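Local coordinates for protein GCN5-related N-acetyltransferase (Anabaena variabilis, PDB 2OZG) that binds coenzyme A and probably transfers acetyl groups to amines, possibly those of aminoglycosides, as a GCN5-related N-acetyltransferase, at residues A[288-293]-A[350-355]; A[77-82]-A[115-120]. One frame throughout, in Å; residues are numbered along the deposited sequence.

Contact 1. Residues A[288-293]-A[350-355]; sequences LRIVNV and KGLASL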
ATOM      1  N   LEU A 288      11.332 -34.233   2.921  1.00 33.20           N
ATOM      2  CA  LEU A 288      12.288 -35.332   3.175  1.00 30.24           C
ATOM      3  C   LEU A 288      11.910 -36.583   2.386  1.00 29.74           C
ATOM      4  O   LEU A 288      10.734 -36.895   2.225  1.00 32.69           O
ATOM      5  CB  LEU A 288      12.272 -35.669   4.685  1.00 33.86           C
ATOM      6  CG  LEU A 288      13.314 -36.713   5.164  1.00 33.70           C
ATOM      7  CD1 LEU A 288      14.066 -36.344   6.431  1.00 36.41           C
ATOM      8  CD2 LEU A 288      12.665 -38.114   5.293  1.00 34.74           C
ATOM      9  N   ARG A 289      12.924 -37.288   1.897  1.00 32.44           N
ATOM     10  CA  ARG A 289      12.732 -38.536   1.238  1.00 31.36           C
ATOM     11  C   ARG A 289      13.412 -39.602   2.087  1.00 33.14           C
ATOM     12  O   ARG A 289      14.604 -39.475   2.444  1.00 31.65           O
ATOM     13  CB  ARG A 289      13.352 -38.507  -0.170  1.00 30.12           C
ATOM     14  CG  ARG A 289      12.529 -39.331  -1.243  1.00 28.19           C
ATOM     15  CD  ARG A 289      12.562 -40.829  -1.098  1.00 35.60           C
ATOM     16  NE  ARG A 289      11.794 -41.427  -2.196  1.00 36.57           N
ATOM     17  CZ  ARG A 289      11.606 -42.725  -2.358  1.00 33.93           C
ATOM     18  NH1 ARG A 289      12.115 -43.597  -1.488  1.00 35.07           N
ATOM     19  NH2 ARG A 289      10.862 -43.153  -3.357  1.00 33.38           N
ATOM     20  N   ILE A 290      12.664 -40.627   2.458  1.00 34.77           N
ATOM     21  CA  ILE A 290      13.272 -41.812   3.084  1.00 34.17           C
ATOM     22  C   ILE A 290      13.876 -42.622   1.954  1.00 33.87           C
ATOM     23  O   ILE A 290      13.170 -43.245   1.172  1.00 31.85           O
ATOM     24  CB  ILE A 290      12.232 -42.645   3.832  1.00 34.77           C
ATOM     25  CG1 ILE A 290      11.551 -41.786   4.913  1.00 34.98           C
ATOM     26  CG2 ILE A 290      12.856 -43.961   4.360  1.00 27.46           C
ATOM     27  CD1 ILE A 290      12.301 -41.591   6.226  1.00 31.32           C
ATOM     28  N   VAL A 291      15.193 -42.570   1.840  1.00 32.91           N
ATOM     29  CA  VAL A 291      15.896 -43.264   0.778  1.00 30.50           C
ATOM     30  C   VAL A 291      16.088 -44.769   1.098  1.00 34.63           C
ATOM     31  O   VAL A 291      15.947 -45.645   0.215  1.00 32.83           O
ATOM     32  CB  VAL A 291      17.253 -42.597   0.505  1.00 28.13           C
ATOM     33  CG1 VAL A 291      18.036 -43.362  -0.576  1.00 29.63           C
ATOM     34  CG2 VAL A 291      17.057 -41.129   0.097  1.00 31.15           C
ATOM     35  N   ASN A 292      16.405 -45.051   2.366  1.00 32.79           N
ATOM     36  CA  ASN A 292      16.534 -46.432   2.880  1.00 31.93           C
ATOM     37  C   ASN A 292      15.749 -46.594   4.192  1.00 33.36           C
ATOM     38  O   ASN A 292      16.108 -46.018   5.222  1.00 29.13           O
ATOM     39  CB  ASN A 292      17.984 -46.804   3.060  1.00 28.44           C
ATOM     40  CG  ASN A 292      18.151 -48.269   3.350  1.00 38.56           C
ATOM     41  OD1 ASN A 292      17.697 -48.786   4.375  1.00 31.91           O
ATOM     42  ND2 ASN A 292      18.757 -48.957   2.424  1.00 38.50           N
ATOM     43  N   VAL A 293      14.650 -47.322   4.144  1.00 31.53           N
ATOM     44  CA  VAL A 293      13.797 -47.438   5.322  1.00 35.42           C
ATOM     45  C   VAL A 293      14.524 -47.985   6.534  1.00 36.15           C
ATOM     46  O   VAL A 293      14.413 -47.424   7.616  1.00 34.92           O
ATOM     47  CB  VAL A 293      12.511 -48.327   5.032  1.00 34.67           C
ATOM     48  CG1 VAL A 293      11.764 -48.726   6.307  1.00 37.56           C
ATOM     49  CG2 VAL A 293      11.574 -47.591   4.127  1.00 34.13           C
ATOM     50  N   LYS A 350       6.030 -41.658   1.422  1.00 33.00           N
ATOM     51  CA  LYS A 350       5.760 -40.265   1.748  1.00 31.59           C
ATOM     52  C   LYS A 350       5.192 -40.085   3.121  1.00 36.29           C
ATOM     53  O   LYS A 350       5.591 -39.145   3.820  1.00 33.51           O
ATOM     54  CB  LYS A 350       4.848 -39.563   0.760  1.00 33.44           C
ATOM     55  CG  LYS A 350       5.452 -39.511  -0.633  1.00 32.64           C
ATOM     56  CD  LYS A 350       4.693 -38.654  -1.608  1.00 32.04           C
ATOM     57  CE  LYS A 350       3.221 -39.017  -1.853  1.00 34.21           C
ATOM     58  NZ  LYS A 350       2.998 -40.368  -2.358  1.00 40.24           N
ATOM     59  N   GLY A 351       4.257 -40.978   3.503  1.00 35.42           N
ATOM     60  CA  GLY A 351       3.677 -40.940   4.826  1.00 35.50           C
ATOM     61  C   GLY A 351       4.760 -41.157   5.872  1.00 35.39           C
ATOM     62  O   GLY A 351       4.744 -40.546   6.932  1.00 36.70           O
ATOM     63  N   LEU A 352       5.715 -42.032   5.552  1.00 38.00           N
ATOM     64  CA  LEU A 352       6.785 -42.394   6.473  1.00 32.40           C
ATOM     65  C   LEU A 352       7.704 -41.247   6.732  1.00 33.28           C
ATOM     66  O   LEU A 352       8.234 -41.127   7.830  1.00 32.86           O
ATOM     67  CB  LEU A 352       7.580 -43.581   5.918  1.00 35.67           C
ATOM     68  CG  LEU A 352       8.706 -44.119   6.833  1.00 35.70           C
ATOM     69  CD1 LEU A 352       8.148 -44.502   8.176  1.00 34.46           C
ATOM     70  CD2 LEU A 352       9.412 -45.262   6.216  1.00 29.95           C
ATOM     71  N   ALA A 353       7.937 -40.397   5.718  1.00 33.83           N
ATOM     72  CA  ALA A 353       8.741 -39.202   5.919  1.00 32.53           C
ATOM     73  C   ALA A 353       8.174 -38.274   7.009  1.00 32.04           C
ATOM     74  O   ALA A 353       8.915 -37.790   7.857  1.00 30.92           O
ATOM     75  CB  ALA A 353       8.833 -38.426   4.635  1.00 35.08           C
ATOM     76  N   SER A 354       6.857 -38.024   6.949  1.00 30.24           N
ATOM     77  CA  SER A 354       6.213 -37.081   7.855  1.00 31.85           C
ATOM     78  C   SER A 354       6.143 -37.716   9.228  1.00 30.88           C
ATOM     79  O   SER A 354       6.294 -37.021  10.209  1.00 33.73           O
ATOM     80  CB  SER A 354       4.848 -36.694   7.398  1.00 32.91           C
ATOM     81  OG  SER A 354       4.822 -36.191   6.069  1.00 34.90           O
ATOM     82  N   LEU A 355       5.943 -39.037   9.266  1.00 33.09           N
ATOM     83  CA  LEU A 355       5.900 -39.775  10.523  1.00 32.78           C
ATOM     84  C   LEU A 355       7.262 -39.727  11.212  1.00 32.64           C
ATOM     85  O   LEU A 355       7.366 -39.431  12.410  1.00 34.28           O
ATOM     86  CB  LEU A 355       5.545 -41.239  10.252  1.00 34.33           C
ATOM     87  CG  LEU A 355       5.483 -42.166  11.488  1.00 30.41           C
ATOM     88  CD1 LEU A 355       4.363 -41.763  12.400  1.00 37.16           C
ATOM     89  CD2 LEU A 355       5.358 -43.621  11.110  1.00 33.77           C
TER
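Leu352 reaches from helix 349-357 with one branch, CD2, and meets two residues of 288-293. Its CD2 lies 3.8 Å from CG2 of Val293, where the two side chains approach at a slant. The same methyl is 4.1 Å from CG2 of Ile290, and there the side chains cross at about a right angle. CG of Leu352 is anti to the backbone N (chi1 -177°), which carries the branch off the helix toward the strand. Ile290 uses a second group as well. Its CG1 is anti to the carbonyl carbon (chi1 -58°) and comes up against the helix backbone, 3.9 Å from CA of Ala353. CG2 of the isoleucine thus meets the Leu352 methyl, while CG1 lies over the main chain of Ala353 and also borders CG of Leu352.

Ala353 is the small residue of the pair on the helix. Its CB faces the strand and sits 3.4 Å from the backbone O of Leu288. CD2 of Leu288 packs against the same methyl at 3.9 Å. The short side chain is consistent with the close approach here, with Leu288 and Ala353 CA atoms 5.9 Å apart. The segment axes approach to 7.4 Å at an angle of 115°. All five touching residues are buried, and the contact across the segments is apolar.

Between Leu288 and Ile290, Arg289 turns away from the helix and forms a salt bridge with Asp316. The contact joins the end of the second GNAT-like part to the sterol carrier protein-like part. Ile349 and Tyr356 also pack on Ile290, while strand 132-143 touches Leu288 through Ala134, and helix 96-110 packs against Val291.

Contact 2. Residues A[77-82]-A[115-120]; sequences VPMAGI and ISVLYP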
ATOM      1  N   VAL A  77      21.959 -38.463  11.460  1.00 33.22           N
ATOM      2  CA  VAL A  77      21.635 -39.362  10.390  1.00 32.21           C
ATOM      3  C   VAL A  77      22.251 -38.797   9.109  1.00 32.10           C
ATOM      4  O   VAL A  77      22.023 -37.616   8.803  1.00 27.54           O
ATOM      5  CB  VAL A  77      20.127 -39.399  10.211  1.00 33.11           C
ATOM      6  CG1 VAL A  77      19.728 -40.406   9.176  1.00 34.04           C
ATOM      7  CG2 VAL A  77      19.436 -39.674  11.570  1.00 35.15           C
ATOM      8  N   PRO A  78      23.082 -39.584   8.391  1.00 28.90           N
ATOM      9  CA  PRO A  78      23.592 -39.083   7.111  1.00 32.49           C
ATOM     10  C   PRO A  78      22.450 -38.648   6.212  1.00 29.94           C
ATOM     11  O   PRO A  78      21.434 -39.331   6.120  1.00 32.08           O
ATOM     12  CB  PRO A  78      24.315 -40.277   6.519  1.00 31.28           C
ATOM     13  CG  PRO A  78      24.694 -41.135   7.685  1.00 30.23           C
ATOM     14  CD  PRO A  78      23.596 -40.930   8.679  1.00 30.82           C
HETATM   15  N   MSE A  79      22.634 -37.514   5.556  1.00 30.46           N
HETATM   16  CA  MSE A  79      21.566 -36.873   4.777  1.00 34.15           C
HETATM   17  C   MSE A  79      22.128 -36.200   3.575  1.00 35.15           C
HETATM   18  O   MSE A  79      23.193 -35.570   3.666  1.00 32.12           O
HETATM   19  CB  MSE A  79      20.926 -35.810   5.661  1.00 33.95           C
HETATM   20  CG  MSE A  79      19.602 -35.199   5.225  1.00 30.74           C
HETATM   21 SE   MSE A  79      19.934 -33.675   4.113  0.75 31.15          SE
HETATM   22  CE  MSE A  79      19.805 -32.401   5.439  1.00 32.37           C
ATOM     23  N   ALA A  80      21.440 -36.347   2.438  1.00 35.30           N
ATOM     24  CA  ALA A  80      21.857 -35.678   1.221  1.00 33.16           C
ATOM     25  C   ALA A  80      20.867 -34.545   0.884  1.00 36.21           C
ATOM     26  O   ALA A  80      19.682 -34.788   0.608  1.00 35.81           O
ATOM     27  CB  ALA A  80      21.993 -36.650   0.082  1.00 33.28           C
ATOM     28  N   GLY A  81      21.369 -33.311   0.985  1.00 34.36           N
ATOM     29  CA  GLY A  81      20.594 -32.121   0.721  1.00 34.34           C
ATOM     30  C   GLY A  81      20.565 -31.939  -0.771  1.00 33.32           C
ATOM     31  O   GLY A  81      21.566 -32.196  -1.444  1.00 32.30           O
ATOM     32  N   ILE A  82      19.393 -31.619  -1.308  1.00 33.15           N
ATOM     33  CA  ILE A  82      19.283 -31.346  -2.755  1.00 30.80           C
ATOM     34  C   ILE A  82      19.141 -29.837  -2.926  1.00 32.57           C
ATOM     35  O   ILE A  82      18.227 -29.252  -2.376  1.00 30.31           O
ATOM     36  CB  ILE A  82      18.130 -32.106  -3.415  1.00 32.49           C
ATOM     37  CG1 ILE A  82      18.236 -33.612  -3.166  1.00 32.77           C
ATOM     38  CG2 ILE A  82      18.051 -31.824  -4.941  1.00 37.18           C
ATOM     39  CD1 ILE A  82      19.418 -34.202  -3.735  1.00 35.84           C
ATOM     40  N   ILE A 115      18.502 -40.735   4.046  1.00 32.08           N
ATOM     41  CA  ILE A 115      17.496 -39.672   3.896  1.00 32.50           C
ATOM     42  C   ILE A 115      18.033 -38.520   3.047  1.00 35.47           C
ATOM     43  O   ILE A 115      19.248 -38.383   2.853  1.00 34.78           O
ATOM     44  CB  ILE A 115      17.006 -39.114   5.215  1.00 34.17           C
ATOM     45  CG1 ILE A 115      18.195 -38.677   6.054  1.00 36.97           C
ATOM     46  CG2 ILE A 115      16.223 -40.191   6.021  1.00 36.52           C
ATOM     47  CD1 ILE A 115      17.796 -37.831   7.238  1.00 29.22           C
ATOM     48  N   SER A 116      17.111 -37.745   2.496  1.00 34.55           N
ATOM     49  CA  SER A 116      17.427 -36.611   1.631  1.00 32.89           C
ATOM     50  C   SER A 116      16.377 -35.544   1.936  1.00 30.31           C
ATOM     51  O   SER A 116      15.228 -35.860   2.188  1.00 34.97           O
ATOM     52  CB  SER A 116      17.384 -36.984   0.160  1.00 30.03           C
ATOM     53  OG  SER A 116      17.620 -35.871  -0.736  1.00 30.18           O
ATOM     54  N   VAL A 117      16.808 -34.296   1.935  1.00 31.47           N
ATOM     55  CA  VAL A 117      15.963 -33.152   2.248  1.00 30.60           C
ATOM     56  C   VAL A 117      16.168 -32.030   1.189  1.00 32.75           C
ATOM     57  O   VAL A 117      17.277 -31.887   0.631  1.00 31.36           O
ATOM     58  CB  VAL A 117      16.327 -32.613   3.657  1.00 33.45           C
ATOM     59  CG1 VAL A 117      15.670 -31.196   3.969  1.00 30.69           C
ATOM     60  CG2 VAL A 117      15.952 -33.628   4.696  1.00 32.44           C
ATOM     61  N   LEU A 118      15.112 -31.241   0.971  1.00 31.45           N
ATOM     62  CA  LEU A 118      15.090 -30.111   0.046  1.00 34.65           C
ATOM     63  C   LEU A 118      13.909 -29.203   0.340  1.00 33.48           C
ATOM     64  O   LEU A 118      12.915 -29.604   0.957  1.00 38.78           O
ATOM     65  CB  LEU A 118      15.025 -30.593  -1.432  1.00 34.54           C
ATOM     66  CG  LEU A 118      13.892 -31.529  -1.881  1.00 38.96           C
ATOM     67  CD1 LEU A 118      12.593 -30.800  -2.111  1.00 34.36           C
ATOM     68  CD2 LEU A 118      14.300 -32.209  -3.164  1.00 33.68           C
ATOM     69  N   TYR A 119      14.031 -27.969  -0.140  1.00 34.45           N
ATOM     70  CA  TYR A 119      13.014 -26.925  -0.048  1.00 35.97           C
ATOM     71  C   TYR A 119      12.390 -26.890  -1.454  1.00 37.18           C
ATOM     72  O   TYR A 119      13.106 -26.623  -2.467  1.00 34.19           O
ATOM     73  CB  TYR A 119      13.649 -25.576   0.302  1.00 37.72           C
ATOM     74  CG  TYR A 119      13.992 -25.395   1.754  1.00 34.77           C
ATOM     75  CD1 TYR A 119      13.054 -24.864   2.610  1.00 34.24           C
ATOM     76  CD2 TYR A 119      15.249 -25.740   2.269  1.00 31.99           C
ATOM     77  CE1 TYR A 119      13.333 -24.685   3.949  1.00 42.64           C
ATOM     78  CE2 TYR A 119      15.567 -25.520   3.614  1.00 36.85           C
ATOM     79  CZ  TYR A 119      14.591 -25.020   4.440  1.00 35.85           C
ATOM     80  OH  TYR A 119      14.764 -24.799   5.751  1.00 33.27           O
ATOM     81  N   PRO A 120      11.118 -27.300  -1.572  1.00 33.28           N
ATOM     82  CA  PRO A 120      10.598 -27.404  -2.963  1.00 37.56           C
ATOM     83  C   PRO A 120      10.092 -26.060  -3.597  1.00 38.92           C
ATOM     84  O   PRO A 120       9.487 -25.277  -2.928  1.00 42.25           O
ATOM     85  CB  PRO A 120       9.374 -28.318  -2.796  1.00 30.93           C
ATOM     86  CG  PRO A 120       8.838 -27.886  -1.425  1.00 35.51           C
ATOM     87  CD  PRO A 120      10.108 -27.739  -0.587  1.00 35.63           C
TER
HETATM   88  O   HOH W   1      16.638 -27.335  -1.512  1.00 28.59           O
HETATM   89  O   HOH W   2      15.519 -28.186  -4.260  1.00 53.22           O
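Ala80 O takes two bonds from the neighbouring strand, and the contact is tight around it. Ser116 OG donates to it at 2.7 Å and Val117 N at 3.2 Å, the amide lying above the carbonyl plane. OG is anti to the backbone N (chi1 177°), which sets it out beyond the end of the Ala80 carbonyl, a little tilted from its plane. Ser116 OG also bonds to Tyr131 OH. With an alanine here the hydroxyl is gone, and Ala80 O would probably keep only the Val117 amide of its two donors, while Tyr131 OH would lose a mate.

Ala80 N to Ile115 O (3.0 Å) and Ile82 N to Val117 O (2.9 Å) complete the parallel pairing. Helix 96-110 connects the two strands, a beta-alpha-beta unit of the GNAT fold, and packs on the face of Ala80 and Ser116. The first strand's far end, the turn and the helix start carry CoA-binding residues, among them Val85, Gly93 and Ile98. On the other face, selenomethionine Met79 bends so that SE rests 3.8 Å from Val117 CB. The Met79 and Ile115 side chains cross at about a right angle, CG of Met79 3.8 Å from CD1 of Ile115. Ile115 also fills the Val77 end, with CD1 against Val77 CG1 and CG1 against Pro78 O, which is buried with no hydrogen-bond partner.

The Ile82 end is looser. Ile82 and Leu118 lie side by side. Beyond Leu118 the second strand ends, and water 1 bridges Ile82 O (2.6 Å) and Tyr119 N. Tyr119 touches the bound coenzyme A.

In the fold
From the N terminus, the chain first runs through strand 75-87, then helix 96-110, and then lays strand 115-118 parallel beside the first. Contact 2 closes this short loop, 33 residues apart at its nearest ends. Contact 1 opens much later, at the end of strand 279-290, and closes over 57 residues on helix 349-357. The two are in series and neither nest nor cross. They meet in space all the same, with centres about 11 Å apart. Strand 279-290 runs antiparallel to strand 115-118, and Arg289 N probably bonds to Ser116 O. Through these strands the first GNAT-like part connects with the second, and contact 1 carries the link on to the sterol carrier protein-like part.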